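Local coordinates for muramoyltetrapeptide carboxypeptidase (Oxalobacter formigenes OXCC13, PDB 6UUK), which probably acts as a serine-type LD-carboxypeptidase, trimming the terminal residue from muramoyl tetrapeptides of the bacterial cell wall, at residues E246-P252 against H278-L284; L223-A227 against M258-L262; W204-P210 against P307-P313. All blocks are in the same frame, centred on the assembly; numbering follows the deposited sequence.

Contact 1: residues E246-P252 against H278-L284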
ATOM      1  N   GLU B 246       3.410  11.260   6.071  1.00 16.91           N
ATOM      2  CA  GLU B 246       2.483  12.188   5.439  1.00 17.21           C
ATOM      3  C   GLU B 246       1.951  11.541   4.167  1.00 16.53           C
ATOM      4  O   GLU B 246       2.534  10.585   3.650  1.00 19.97           O
ATOM      5  CB  GLU B 246       3.147  13.537   5.135  1.00 17.37           C
ATOM      6  CG  GLU B 246       4.433  13.459   4.316  1.00 14.03           C
ATOM      7  CD  GLU B 246       4.183  13.285   2.830  1.00 16.62           C
ATOM      8  OE1 GLU B 246       4.990  12.602   2.165  1.00 26.18           O
ATOM      9  OE2 GLU B 246       3.177  13.828   2.326  1.00 17.52           O
ATOM     10  N   ASP B 247       0.840  12.078   3.668  1.00 19.85           N
ATOM     11  CA  ASP B 247       0.207  11.537   2.470  1.00 22.71           C
ATOM     12  C   ASP B 247      -0.849  12.522   1.984  1.00 18.60           C
ATOM     13  O   ASP B 247      -1.192  13.487   2.671  1.00 18.08           O
ATOM     14  CB  ASP B 247      -0.416  10.164   2.738  1.00 19.72           C
ATOM     15  CG  ASP B 247      -0.203   9.194   1.594  1.00 17.63           C
ATOM     16  OD1 ASP B 247      -0.052   9.653   0.442  1.00 24.29           O
ATOM     17  OD2 ASP B 247      -0.184   7.971   1.847  1.00 18.22           O
ATOM     18  N   ILE B 248      -1.360  12.261   0.776  1.00 22.80           N
ATOM     19  CA  ILE B 248      -2.447  13.032   0.185  1.00 26.87           C
ATOM     20  C   ILE B 248      -3.365  12.083  -0.572  1.00 27.57           C
ATOM     21  O   ILE B 248      -2.999  10.952  -0.898  1.00 27.87           O
ATOM     22  CB  ILE B 248      -1.950  14.145  -0.764  1.00 31.48           C
ATOM     23  CG1 ILE B 248      -0.893  13.595  -1.726  1.00 23.84           C
ATOM     24  CG2 ILE B 248      -1.432  15.335   0.029  1.00 35.84           C
ATOM     25  CD1 ILE B 248      -0.560  14.531  -2.866  1.00 29.51           C
ATOM     26  N   HIS B 249      -4.575  12.570  -0.857  1.00 22.22           N
ATOM     27  CA  HIS B 249      -5.619  11.816  -1.552  1.00 24.62           C
ATOM     28  C   HIS B 249      -6.014  10.544  -0.811  1.00 23.74           C
ATOM     29  O   HIS B 249      -6.518   9.598  -1.426  1.00 18.02           O
ATOM     30  CB  HIS B 249      -5.206  11.461  -2.987  1.00 24.41           C
ATOM     31  CG  HIS B 249      -4.490  12.559  -3.708  1.00 33.29           C
ATOM     32  ND1 HIS B 249      -5.036  13.810  -3.893  1.00 31.39           N
ATOM     33  CD2 HIS B 249      -3.275  12.586  -4.305  1.00 32.43           C
ATOM     34  CE1 HIS B 249      -4.184  14.564  -4.566  1.00 30.70           C
ATOM     35  NE2 HIS B 249      -3.108  13.845  -4.829  1.00 34.90           N
ATOM     36  N   GLU B 250      -5.801  10.492   0.503  1.00 23.51           N
ATOM     37  CA  GLU B 250      -6.031   9.283   1.284  1.00 23.36           C
ATOM     38  C   GLU B 250      -7.144   9.525   2.292  1.00 16.21           C
ATOM     39  O   GLU B 250      -7.049  10.435   3.121  1.00 21.90           O
ATOM     40  CB  GLU B 250      -4.756   8.838   2.003  1.00 18.73           C
ATOM     41  CG  GLU B 250      -3.577   8.592   1.081  1.00 21.82           C
ATOM     42  CD  GLU B 250      -3.876   7.569   0.004  1.00 18.86           C
ATOM     43  OE1 GLU B 250      -4.555   6.564   0.302  1.00 17.47           O
ATOM     44  OE2 GLU B 250      -3.435   7.775  -1.146  1.00 21.92           O
ATOM     45  N   HIS B 251      -8.191   8.710   2.217  1.00 22.44           N
ATOM     46  CA  HIS B 251      -9.193   8.680   3.266  1.00 20.34           C
ATOM     47  C   HIS B 251      -8.554   8.181   4.562  1.00 25.21           C
ATOM     48  O   HIS B 251      -7.657   7.335   4.531  1.00 23.99           O
ATOM     49  CB  HIS B 251     -10.352   7.773   2.858  1.00 20.45           C
ATOM     50  CG  HIS B 251     -11.634   8.050   3.583  1.00 19.49           C
ATOM     51  ND1 HIS B 251     -11.882   7.596   4.860  1.00 24.75           N
ATOM     52  CD2 HIS B 251     -12.746   8.720   3.200  1.00 27.87           C
ATOM     53  CE1 HIS B 251     -13.088   7.981   5.238  1.00 22.34           C
ATOM     54  NE2 HIS B 251     -13.635   8.664   4.247  1.00 27.89           N
ATOM     55  N   PRO B 252      -8.981   8.710   5.716  1.00 20.52           N
ATOM     56  CA  PRO B 252      -8.371   8.306   6.994  1.00 21.55           C
ATOM     57  C   PRO B 252      -8.345   6.803   7.251  1.00 21.16           C
ATOM     58  O   PRO B 252      -7.493   6.325   8.006  1.00 17.17           O
ATOM     59  CB  PRO B 252      -9.235   9.030   8.039  1.00 22.29           C
ATOM     60  CG  PRO B 252     -10.406   9.621   7.278  1.00 24.99           C
ATOM     61  CD  PRO B 252      -9.907   9.839   5.892  1.00 21.15           C
ATOM     62  N   HIS B 278       1.277  16.408   7.272  1.00 16.57           N
ATOM     63  CA  HIS B 278       0.057  16.861   6.621  1.00 20.34           C
ATOM     64  C   HIS B 278      -0.619  15.707   5.890  1.00 21.07           C
ATOM     65  O   HIS B 278       0.008  15.018   5.078  1.00 17.59           O
ATOM     66  CB  HIS B 278       0.356  17.996   5.642  1.00 22.20           C
ATOM     67  CG  HIS B 278       0.545  19.328   6.299  1.00 16.24           C
ATOM     68  ND1 HIS B 278      -0.449  19.946   7.026  1.00 13.72           N
ATOM     69  CD2 HIS B 278       1.610  20.164   6.329  1.00 17.49           C
ATOM     70  CE1 HIS B 278      -0.003  21.103   7.482  1.00 19.43           C
ATOM     71  NE2 HIS B 278       1.242  21.261   7.072  1.00 18.88           N
ATOM     72  N   PHE B 279      -1.898  15.496   6.189  1.00 20.78           N
ATOM     73  CA  PHE B 279      -2.760  14.565   5.466  1.00 20.87           C
ATOM     74  C   PHE B 279      -3.923  15.399   4.939  1.00 22.88           C
ATOM     75  O   PHE B 279      -4.933  15.582   5.625  1.00 19.98           O
ATOM     76  CB  PHE B 279      -3.234  13.418   6.362  1.00 19.54           C
ATOM     77  CG  PHE B 279      -2.145  12.457   6.748  1.00 19.80           C
ATOM     78  CD1 PHE B 279      -1.927  11.305   6.012  1.00 18.07           C
ATOM     79  CD2 PHE B 279      -1.341  12.705   7.848  1.00 19.04           C
ATOM     80  CE1 PHE B 279      -0.928  10.417   6.365  1.00  8.38           C
ATOM     81  CE2 PHE B 279      -0.339  11.823   8.206  1.00 18.35           C
ATOM     82  CZ  PHE B 279      -0.133  10.676   7.463  1.00 17.34           C
ATOM     83  N   SER B 280      -3.776  15.915   3.725  1.00 22.71           N
ATOM     84  CA  SER B 280      -4.698  16.893   3.170  1.00 32.81           C
ATOM     85  C   SER B 280      -5.513  16.291   2.032  1.00 27.68           C
ATOM     86  O   SER B 280      -5.244  15.186   1.552  1.00 21.86           O
ATOM     87  CB  SER B 280      -3.937  18.131   2.682  1.00 25.11           C
ATOM     88  OG  SER B 280      -2.966  17.782   1.711  1.00 17.63           O
ATOM     89  N   GLU B 281      -6.527  17.051   1.609  1.00 26.16           N
ATOM     90  CA  GLU B 281      -7.416  16.695   0.503  1.00 28.38           C
ATOM     91  C   GLU B 281      -8.102  15.351   0.762  1.00 28.11           C
ATOM     92  O   GLU B 281      -7.784  14.318   0.169  1.00 23.29           O
ATOM     93  CB  GLU B 281      -6.652  16.687  -0.825  1.00 23.47           C
ATOM     94  CG  GLU B 281      -6.143  18.057  -1.223  1.00 30.75           C
ATOM     95  CD  GLU B 281      -5.427  18.051  -2.552  1.00 41.43           C
ATOM     96  OE1 GLU B 281      -5.073  16.956  -3.033  1.00 41.71           O
ATOM     97  OE2 GLU B 281      -5.221  19.145  -3.117  1.00 31.85           O
ATOM     98  N   PHE B 282      -9.065  15.400   1.676  1.00 30.57           N
ATOM     99  CA  PHE B 282      -9.863  14.241   2.029  1.00 32.52           C
ATOM    100  C   PHE B 282     -11.176  14.259   1.259  1.00 29.48           C
ATOM    101  O   PHE B 282     -11.480  15.192   0.513  1.00 36.88           O
ATOM    102  CB  PHE B 282     -10.133  14.203   3.533  1.00 34.42           C
ATOM    103  CG  PHE B 282      -8.945  13.815   4.353  1.00 24.21           C
ATOM    104  CD1 PHE B 282      -7.744  13.490   3.747  1.00 31.95           C
ATOM    105  CD2 PHE B 282      -9.034  13.759   5.732  1.00 18.50           C
ATOM    106  CE1 PHE B 282      -6.651  13.130   4.503  1.00 29.08           C
ATOM    107  CE2 PHE B 282      -7.946  13.397   6.492  1.00 33.83           C
ATOM    108  CZ  PHE B 282      -6.754  13.079   5.879  1.00 30.14           C
ATOM    109  N   LYS B 283     -11.969  13.208   1.462  1.00 37.74           N
ATOM    110  CA  LYS B 283     -13.320  13.149   0.921  1.00 35.34           C
ATOM    111  C   LYS B 283     -14.234  12.298   1.799  1.00 31.16           C
ATOM    112  O   LYS B 283     -14.594  11.176   1.425  1.00 33.14           O
ATOM    113  CB  LYS B 283     -13.305  12.607  -0.506  1.00 44.38           C
ATOM    114  CG  LYS B 283     -13.308  13.684  -1.578  1.00 47.53           C
ATOM    115  CD  LYS B 283     -14.603  14.487  -1.550  1.00 45.42           C
ATOM    116  CE  LYS B 283     -14.588  15.607  -2.575  1.00 57.70           C
ATOM    117  NZ  LYS B 283     -14.444  15.079  -3.954  1.00 60.17           N
ATOM    118  N   LEU B 284     -14.625  12.818   2.961  1.00 25.25           N
ATOM    119  CA  LEU B 284     -15.512  12.074   3.839  1.00 23.33           C
ATOM    120  C   LEU B 284     -16.955  12.168   3.348  1.00 24.51           C
ATOM    121  O   LEU B 284     -17.312  13.034   2.544  1.00 28.28           O
ATOM    122  CB  LEU B 284     -15.403  12.593   5.270  1.00 24.47           C
ATOM    123  CG  LEU B 284     -14.002  12.753   5.866  1.00 22.31           C
ATOM    124  CD1 LEU B 284     -14.074  13.463   7.210  1.00 16.11           C
ATOM    125  CD2 LEU B 284     -13.327  11.405   6.017  1.00 21.53           C
TER
HETATM  126  O   HOH W   1      -4.167  12.169   2.821  1.00 21.76           O

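Contact 2: residues L223-A227 against M258-L262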
ATOM      1  N   LEU B 223       3.653   8.095   3.480  1.00 13.14           N
ATOM      2  CA  LEU B 223       3.076   6.915   4.120  1.00 14.99           C
ATOM      3  C   LEU B 223       2.883   5.776   3.126  1.00 18.20           C
ATOM      4  O   LEU B 223       3.082   4.605   3.471  1.00 24.62           O
ATOM      5  CB  LEU B 223       1.749   7.277   4.786  1.00 15.26           C
ATOM      6  CG  LEU B 223       1.008   6.129   5.475  1.00 21.83           C
ATOM      7  CD1 LEU B 223       1.871   5.507   6.564  1.00 12.83           C
ATOM      8  CD2 LEU B 223      -0.317   6.606   6.043  1.00 11.38           C
ATOM      9  N   THR B 224       2.493   6.096   1.890  1.00 20.58           N
ATOM     10  CA  THR B 224       2.285   5.052   0.892  1.00 19.27           C
ATOM     11  C   THR B 224       3.600   4.379   0.515  1.00 18.87           C
ATOM     12  O   THR B 224       3.642   3.163   0.294  1.00 18.16           O
ATOM     13  CB  THR B 224       1.603   5.635  -0.347  1.00 17.36           C
ATOM     14  OG1 THR B 224       0.376   6.270   0.037  1.00 22.63           O
ATOM     15  CG2 THR B 224       1.301   4.542  -1.361  1.00 25.28           C
HETATM   16  N   MSE B 225       4.682   5.148   0.448  1.00 14.54           N
HETATM   17  CA  MSE B 225       5.981   4.605   0.073  1.00 17.04           C
HETATM   18  C   MSE B 225       6.616   3.835   1.227  1.00 18.31           C
HETATM   19  O   MSE B 225       7.397   2.911   1.010  1.00 14.58           O
HETATM   20  CB  MSE B 225       6.912   5.725  -0.394  1.00 19.15           C
HETATM   21  CG  MSE B 225       6.279   6.650  -1.417  1.00 14.52           C
HETATM   22 SE   MSE B 225       5.530   5.686  -2.938  1.00 28.04          SE
HETATM   23  CE  MSE B 225       4.431   7.113  -3.687  1.00 22.93           C
ATOM     24  N   LEU B 226       6.277   4.222   2.460  1.00 20.28           N
ATOM     25  CA  LEU B 226       6.789   3.509   3.624  1.00 17.57           C
ATOM     26  C   LEU B 226       6.080   2.172   3.811  1.00 15.11           C
ATOM     27  O   LEU B 226       6.725   1.152   4.076  1.00 22.44           O
ATOM     28  CB  LEU B 226       6.651   4.374   4.877  1.00 20.82           C
ATOM     29  CG  LEU B 226       7.646   5.529   5.000  1.00 20.74           C
ATOM     30  CD1 LEU B 226       7.386   6.334   6.262  1.00 25.59           C
ATOM     31  CD2 LEU B 226       9.074   5.007   4.978  1.00 17.77           C
ATOM     32  N   ALA B 227       4.749   2.160   3.684  1.00 18.33           N
ATOM     33  CA  ALA B 227       4.022   0.895   3.716  1.00 18.95           C
ATOM     34  C   ALA B 227       4.406   0.011   2.538  1.00 19.92           C
ATOM     35  O   ALA B 227       4.361  -1.220   2.642  1.00 24.48           O
ATOM     36  CB  ALA B 227       2.516   1.154   3.724  1.00 13.70           C
HETATM   37  N   MSE B 258      -2.486   1.610   6.293  1.00 20.65           N
HETATM   38  CA  MSE B 258      -1.046   1.589   6.067  1.00 23.36           C
HETATM   39  C   MSE B 258      -0.271   1.732   7.373  1.00 15.81           C
HETATM   40  O   MSE B 258       0.845   1.227   7.499  1.00 18.07           O
HETATM   41  CB  MSE B 258      -0.648   2.691   5.085  1.00 21.10           C
HETATM   42  CG  MSE B 258      -1.179   2.465   3.680  1.00 15.12           C
HETATM   43 SE   MSE B 258      -0.761   3.916   2.451  1.00 30.71          SE
HETATM   44  CE  MSE B 258      -1.423   3.111   0.804  1.00 18.69           C
ATOM     45  N   LEU B 259      -0.868   2.421   8.348  1.00 20.12           N
ATOM     46  CA  LEU B 259      -0.257   2.493   9.671  1.00 17.33           C
ATOM     47  C   LEU B 259      -0.342   1.157  10.396  1.00 19.03           C
ATOM     48  O   LEU B 259       0.531   0.840  11.212  1.00 15.73           O
ATOM     49  CB  LEU B 259      -0.917   3.594  10.502  1.00 16.68           C
ATOM     50  CG  LEU B 259      -0.568   5.035  10.123  1.00 18.53           C
ATOM     51  CD1 LEU B 259      -1.371   6.018  10.959  1.00 21.56           C
ATOM     52  CD2 LEU B 259       0.923   5.287  10.277  1.00 27.37           C
ATOM     53  N   LEU B 260      -1.379   0.364  10.117  1.00 22.08           N
ATOM     54  CA  LEU B 260      -1.465  -0.967  10.705  1.00 18.30           C
ATOM     55  C   LEU B 260      -0.442  -1.915  10.096  1.00 18.23           C
ATOM     56  O   LEU B 260       0.051  -2.815  10.787  1.00 20.41           O
ATOM     57  CB  LEU B 260      -2.877  -1.533  10.541  1.00 24.86           C
ATOM     58  CG  LEU B 260      -3.932  -1.006  11.515  1.00 23.85           C
ATOM     59  CD1 LEU B 260      -5.276  -1.672  11.264  1.00 15.92           C
ATOM     60  CD2 LEU B 260      -3.485  -1.220  12.953  1.00 31.30           C
ATOM     61  N   GLN B 261      -0.112  -1.736   8.814  1.00 18.48           N
ATOM     62  CA  GLN B 261       0.935  -2.552   8.208  1.00 17.96           C
ATOM     63  C   GLN B 261       2.284  -2.268   8.851  1.00 19.62           C
ATOM     64  O   GLN B 261       3.060  -3.193   9.121  1.00 19.53           O
ATOM     65  CB  GLN B 261       0.996  -2.304   6.701  1.00 23.24           C
ATOM     66  CG  GLN B 261       2.052  -3.135   5.987  1.00 23.00           C
ATOM     67  CD  GLN B 261       2.022  -2.953   4.484  1.00 17.73           C
ATOM     68  OE1 GLN B 261       1.450  -1.990   3.975  1.00 18.56           O
ATOM     69  NE2 GLN B 261       2.635  -3.884   3.763  1.00 28.33           N
ATOM     70  N   LEU B 262       2.582  -0.993   9.109  1.00 18.34           N
ATOM     71  CA  LEU B 262       3.800  -0.648   9.829  1.00 16.75           C
ATOM     72  C   LEU B 262       3.760  -1.102  11.282  1.00 19.03           C
ATOM     73  O   LEU B 262       4.819  -1.271  11.893  1.00 22.09           O
ATOM     74  CB  LEU B 262       4.044   0.860   9.766  1.00 16.43           C
ATOM     75  CG  LEU B 262       4.099   1.467   8.363  1.00 18.79           C
ATOM     76  CD1 LEU B 262       4.359   2.964   8.429  1.00 12.92           C
ATOM     77  CD2 LEU B 262       5.152   0.770   7.514  1.00 19.54           C
TER

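Contact 3: residues W204-P210 against P307-P313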
ATOM      1  N   TRP B 204       5.498  24.223  16.025  1.00 19.47           N
ATOM      2  CA  TRP B 204       4.145  24.359  15.511  1.00 23.20           C
ATOM      3  C   TRP B 204       3.158  24.232  16.663  1.00 26.08           C
ATOM      4  O   TRP B 204       3.520  23.862  17.783  1.00 32.76           O
ATOM      5  CB  TRP B 204       3.849  23.323  14.421  1.00 21.15           C
ATOM      6  CG  TRP B 204       3.851  21.902  14.902  1.00 20.82           C
ATOM      7  CD1 TRP B 204       2.811  21.231  15.479  1.00 23.13           C
ATOM      8  CD2 TRP B 204       4.938  20.972  14.832  1.00 21.52           C
ATOM      9  NE1 TRP B 204       3.186  19.944  15.778  1.00 24.54           N
ATOM     10  CE2 TRP B 204       4.486  19.759  15.391  1.00 18.55           C
ATOM     11  CE3 TRP B 204       6.250  21.047  14.357  1.00 18.13           C
ATOM     12  CZ2 TRP B 204       5.299  18.631  15.484  1.00 16.26           C
ATOM     13  CZ3 TRP B 204       7.056  19.926  14.450  1.00 13.92           C
ATOM     14  CH2 TRP B 204       6.578  18.735  15.010  1.00 16.22           C
ATOM     15  N   VAL B 205       1.899  24.545  16.371  1.00 26.88           N
ATOM     16  CA  VAL B 205       0.818  24.499  17.349  1.00 30.91           C
ATOM     17  C   VAL B 205      -0.132  23.380  16.953  1.00 27.11           C
ATOM     18  O   VAL B 205      -0.657  23.367  15.832  1.00 30.46           O
ATOM     19  CB  VAL B 205       0.081  25.844  17.443  1.00 41.93           C
ATOM     20  N   SER B 206      -0.352  22.440  17.870  1.00 29.17           N
ATOM     21  CA  SER B 206      -1.272  21.335  17.641  1.00 24.61           C
ATOM     22  C   SER B 206      -1.841  20.896  18.980  1.00 27.67           C
ATOM     23  O   SER B 206      -1.085  20.646  19.925  1.00 33.84           O
ATOM     24  CB  SER B 206      -0.575  20.164  16.941  1.00 28.90           C
ATOM     25  OG  SER B 206      -1.471  19.087  16.734  1.00 24.82           O
ATOM     26  N   LYS B 207      -3.163  20.799  19.055  1.00 32.14           N
ATOM     27  CA  LYS B 207      -3.852  20.524  20.305  1.00 28.12           C
ATOM     28  C   LYS B 207      -4.000  19.020  20.533  1.00 23.73           C
ATOM     29  O   LYS B 207      -3.803  18.202  19.632  1.00 31.08           O
ATOM     30  CB  LYS B 207      -5.224  21.198  20.309  1.00 31.41           C
ATOM     31  CG  LYS B 207      -5.183  22.689  20.010  1.00 30.89           C
ATOM     32  CD  LYS B 207      -6.574  23.233  19.725  1.00 41.08           C
ATOM     33  CE  LYS B 207      -7.508  23.018  20.903  1.00 50.78           C
ATOM     34  NZ  LYS B 207      -7.036  23.728  22.122  1.00 56.35           N
ATOM     35  N   ASP B 208      -4.346  18.669  21.774  1.00 24.16           N
ATOM     36  CA  ASP B 208      -4.664  17.293  22.166  1.00 26.14           C
ATOM     37  C   ASP B 208      -3.494  16.339  21.935  1.00 26.76           C
ATOM     38  O   ASP B 208      -3.693  15.147  21.693  1.00 33.25           O
ATOM     39  CB  ASP B 208      -5.916  16.789  21.439  1.00 28.67           C
ATOM     40  CG  ASP B 208      -7.111  17.698  21.638  1.00 34.72           C
ATOM     41  OD1 ASP B 208      -7.193  18.351  22.700  1.00 33.74           O
ATOM     42  OD2 ASP B 208      -7.968  17.763  20.732  1.00 33.94           O
ATOM     43  N   ASN B 209      -2.269  16.852  22.012  1.00 26.08           N
ATOM     44  CA  ASN B 209      -1.134  15.959  21.849  1.00 21.11           C
ATOM     45  C   ASN B 209      -0.487  15.657  23.196  1.00 20.88           C
ATOM     46  O   ASN B 209      -0.447  16.518  24.080  1.00 21.27           O
ATOM     47  CB  ASN B 209      -0.091  16.569  20.908  1.00 23.09           C
ATOM     48  CG  ASN B 209      -0.435  16.358  19.447  1.00 18.77           C
ATOM     49  OD1 ASN B 209      -0.859  15.275  19.048  1.00 26.65           O
ATOM     50  ND2 ASN B 209      -0.257  17.397  18.642  1.00 16.52           N
ATOM     51  N   PRO B 210       0.016  14.438  23.380  1.00 23.66           N
ATOM     52  CA  PRO B 210       0.654  14.088  24.652  1.00 18.44           C
ATOM     53  C   PRO B 210       1.956  14.848  24.853  1.00 16.66           C
ATOM     54  O   PRO B 210       2.588  15.323  23.908  1.00 26.00           O
ATOM     55  CB  PRO B 210       0.907  12.583  24.521  1.00 18.86           C
ATOM     56  CG  PRO B 210       0.993  12.348  23.050  1.00 17.61           C
ATOM     57  CD  PRO B 210       0.020  13.312  22.431  1.00 15.45           C
ATOM     58  N   PRO B 307       3.902   7.153  21.763  1.00 19.13           N
ATOM     59  CA  PRO B 307       3.097   8.375  21.651  1.00 17.06           C
ATOM     60  C   PRO B 307       3.024   8.863  20.213  1.00 17.71           C
ATOM     61  O   PRO B 307       3.997   8.789  19.460  1.00 22.60           O
ATOM     62  CB  PRO B 307       3.843   9.371  22.544  1.00 13.62           C
ATOM     63  CG  PRO B 307       5.253   8.881  22.550  1.00 14.79           C
ATOM     64  CD  PRO B 307       5.158   7.383  22.497  1.00 14.88           C
ATOM     65  N   VAL B 308       1.851   9.365  19.839  1.00 18.55           N
ATOM     66  CA  VAL B 308       1.597   9.884  18.499  1.00 19.80           C
ATOM     67  C   VAL B 308       1.427  11.394  18.602  1.00 17.82           C
ATOM     68  O   VAL B 308       0.527  11.878  19.300  1.00 14.09           O
ATOM     69  CB  VAL B 308       0.364   9.229  17.861  1.00 18.92           C
ATOM     70  CG1 VAL B 308       0.128   9.792  16.468  1.00 19.12           C
ATOM     71  CG2 VAL B 308       0.533   7.719  17.810  1.00 14.89           C
ATOM     72  N   VAL B 309       2.287  12.133  17.907  1.00 18.23           N
ATOM     73  CA  VAL B 309       2.283  13.591  17.922  1.00 19.52           C
ATOM     74  C   VAL B 309       1.864  14.084  16.545  1.00 11.52           C
ATOM     75  O   VAL B 309       2.390  13.618  15.526  1.00 17.72           O
ATOM     76  CB  VAL B 309       3.661  14.152  18.316  1.00 21.63           C
ATOM     77  CG1 VAL B 309       3.662  15.670  18.243  1.00 17.16           C
ATOM     78  CG2 VAL B 309       4.045  13.679  19.709  1.00 17.78           C
ATOM     79  N   THR B 310       0.921  15.019  16.512  1.00 16.86           N
ATOM     80  CA  THR B 310       0.396  15.567  15.271  1.00 19.27           C
ATOM     81  C   THR B 310       0.797  17.030  15.126  1.00 13.51           C
ATOM     82  O   THR B 310       1.315  17.657  16.053  1.00 20.74           O
ATOM     83  CB  THR B 310      -1.130  15.431  15.214  1.00 19.52           C
ATOM     84  OG1 THR B 310      -1.726  16.317  16.172  1.00 19.25           O
ATOM     85  CG2 THR B 310      -1.547  14.004  15.529  1.00 16.58           C
ATOM     86  N   GLY B 311       0.550  17.569  13.933  1.00 24.79           N
ATOM     87  CA  GLY B 311       0.799  18.966  13.651  1.00 25.33           C
ATOM     88  C   GLY B 311       2.067  19.262  12.879  1.00 17.04           C
ATOM     89  O   GLY B 311       2.348  20.439  12.621  1.00 23.95           O
ATOM     90  N   LEU B 312       2.836  18.246  12.507  1.00 14.91           N
ATOM     91  CA  LEU B 312       4.071  18.454  11.762  1.00 20.74           C
ATOM     92  C   LEU B 312       3.774  19.157  10.441  1.00 19.74           C
ATOM     93  O   LEU B 312       3.004  18.626   9.626  1.00 20.31           O
ATOM     94  CB  LEU B 312       4.767  17.120  11.503  1.00 23.28           C
ATOM     95  CG  LEU B 312       6.075  17.159  10.708  1.00 17.68           C
ATOM     96  CD1 LEU B 312       7.171  17.867  11.490  1.00 17.58           C
ATOM     97  CD2 LEU B 312       6.511  15.755  10.322  1.00 14.67           C
ATOM     98  N   PRO B 313       4.351  20.334  10.186  1.00 22.79           N
ATOM     99  CA  PRO B 313       4.056  21.061   8.936  1.00 14.57           C
ATOM    100  C   PRO B 313       4.886  20.544   7.768  1.00 15.32           C
ATOM    101  O   PRO B 313       5.790  21.202   7.243  1.00 16.69           O
ATOM    102  CB  PRO B 313       4.386  22.510   9.314  1.00 20.49           C
ATOM    103  CG  PRO B 313       5.363  22.419  10.472  1.00 23.48           C
ATOM    104  CD  PRO B 313       5.410  20.995  10.965  1.00 18.83           C
TER

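Contact 1: residues E246-P252 against H278-L284
The carboxylate of Asp247, whose CB lies against the Phe279 ring, is gripped at both oxygens: OD1 takes the backbone N-H of Ile248 at 2.9 Å, on the anti side and somewhat out of the carboxylate plane, while OD2 is bound by the hydroxyl of Thr224. A short acid with two such partners is fixed in rotation and suits a buried strand position. Between the backbones the hold is slighter: Asp247 N reaches His278 O only through a weak bond of 3.4 Å, and Phe279 CA points its hydrogen at Asp247 O. Phe279 adds side-chain contact. With CG anti to the carbonyl carbon (chi1 -70°), its ring swings back over the neighbouring strand, and Glu246 CA stands above its face as a CH-pi contact, 4.0 Å from the centroid. Past Ser280 the chains stay side by side, His251 CA 5.7 Å from Phe282 CA, and a water links Glu250 N to Ser280 O between them, the second bond weak. Here Phe282 offers a face to Pro252 CD, 4.2 Å from its centroid, and Leu284 CD2 lies 3.6 Å from Pro252 CG. A phenyl ring, a proline ring and a leucine methyl suit this apolar patch. Near the surface the His249 ring and Glu281 carboxylate lie side by side, planes 38° apart, without a hydrogen bond. His251, the N-cap of the following helix, is bonded through NE2 to Asp288. Glu246 is a predicted charge-relay residue near the C-terminal end of its strand, with OE2 in a weak hydrogen bond to His316 ND1. The contact joins the parallel strands of a beta-alpha-beta crossover, 242-248 and 273-280, whose connecting helix 252-264 packs on Asp247 and Phe279 together with helix 223-228.

Contact 2: residues L223-A227 against M258-L262
Ala227 and Met258 meet where the two helices come nearest, CB to CB at 3.8 Å. Small size is what suits Ala227 to this place: its methyl lets the backbones draw in until Ala227 CA and Met258 CA are 5.6 Å apart, although the helix axes are 9.4 Å apart and cross at 37°. Met258, a selenomethionine in this crystal, fills the tight side. Its CB also touches Leu223 CG at 3.8 Å, and the chain then runs fully extended (chi2 177°, chi3 174°), carrying SE across the start of the other helix to 3.6 Å from Thr224 OG1. That hydroxyl is already hydrogen-bonded to Asp247, so the soft selenium end merely packs beside it. Leu223 CD1 touches two leucines of the partner helix, 3.8 Å from Leu259 CD2 and 4.0 Å from Leu262 CD1; it crosses Leu259 at about a right angle, and branched apolar ends suit this buried layer. The fit is looser beyond, where Leu226 CB and Leu262 CD1 stand 4.5 Å apart. On the side of Gln261 the chemistry changes. This side faces protein, not solvent: the Gln261 amide lies close to Ala227 O without bonding to it, and its NE2 instead donates to Ala230 O of the second subunit, which suits a long polar side chain at a dimer interface. Around the pair, strand 242-248 lies against Leu223, Leu226 and Met258, helix 155-163 backs Leu226, and helix 293-303 covers Leu259.

Contact 3: residues W204-P210 against P307-P313
The indole of Trp204 lies flat over the backbone of Gly311 to Pro313. Gly311 O stands 3.0 Å above the ring plane toward its rim, and Leu312 CA sits over the centre of the six-membered ring, 10° off the normal, as a CH-pi contact. Leu312 CD1 and Pro313 CD reach CZ3 and CE3 of the same ring. A chi1 of 65° holds CG between the backbone N and carbonyl carbon, turning NE1 toward Thr310 O for a bond of 3.0 Å, tilted 20° out of the indole plane. An alanine at Trp204 would take away this donor and the broad lid, and would probably leave Thr310 O without its indole partner. Gly311 has to lack a side chain: a CB would strike Trp204 NE1 and Ser206 CB. Strands 200-205 and 308-310 edge the seven-stranded mixed sheet of the C-terminal domain, probably of the swivelling beta/beta/alpha type, which curves enough for them to approach; side chains of 204-210 reach the second strand's backbone and Thr310. Short polar residues suit the join. Ser206 OG and Thr310 OG1 share a hydrogen bond of 2.8 Å, whereas Asn209 crosses Thr310 obliquely and its OD1 takes Thr310 N at 3.1 Å, from above the carbonyl plane. Pro210 and Pro307 cross at about a right angle, CG to CB at 4.2 Å.

How the contacts relate
Contact 2 is the buried one, an apolar helix-to-helix seam beside the second subunit, whereas contacts 1 and 3 are partly buried and lean on polar groups and aromatic faces at the ends of strands. Contacts 1 and 2 share the beta-alpha-beta unit: strand 242-248 leads into helix 252-264, and the two contacts are joined directly through the backbone, where Glu246 O probably accepts a hydrogen bond from Leu223 N. Contacts 1 and 3 use neighbouring strands of one sheet, 273-280 and 308-310, and touch where the His278 ring packs on Pro313. Contacts 2 and 3 do not touch, their nearest atoms being about 7 Å apart.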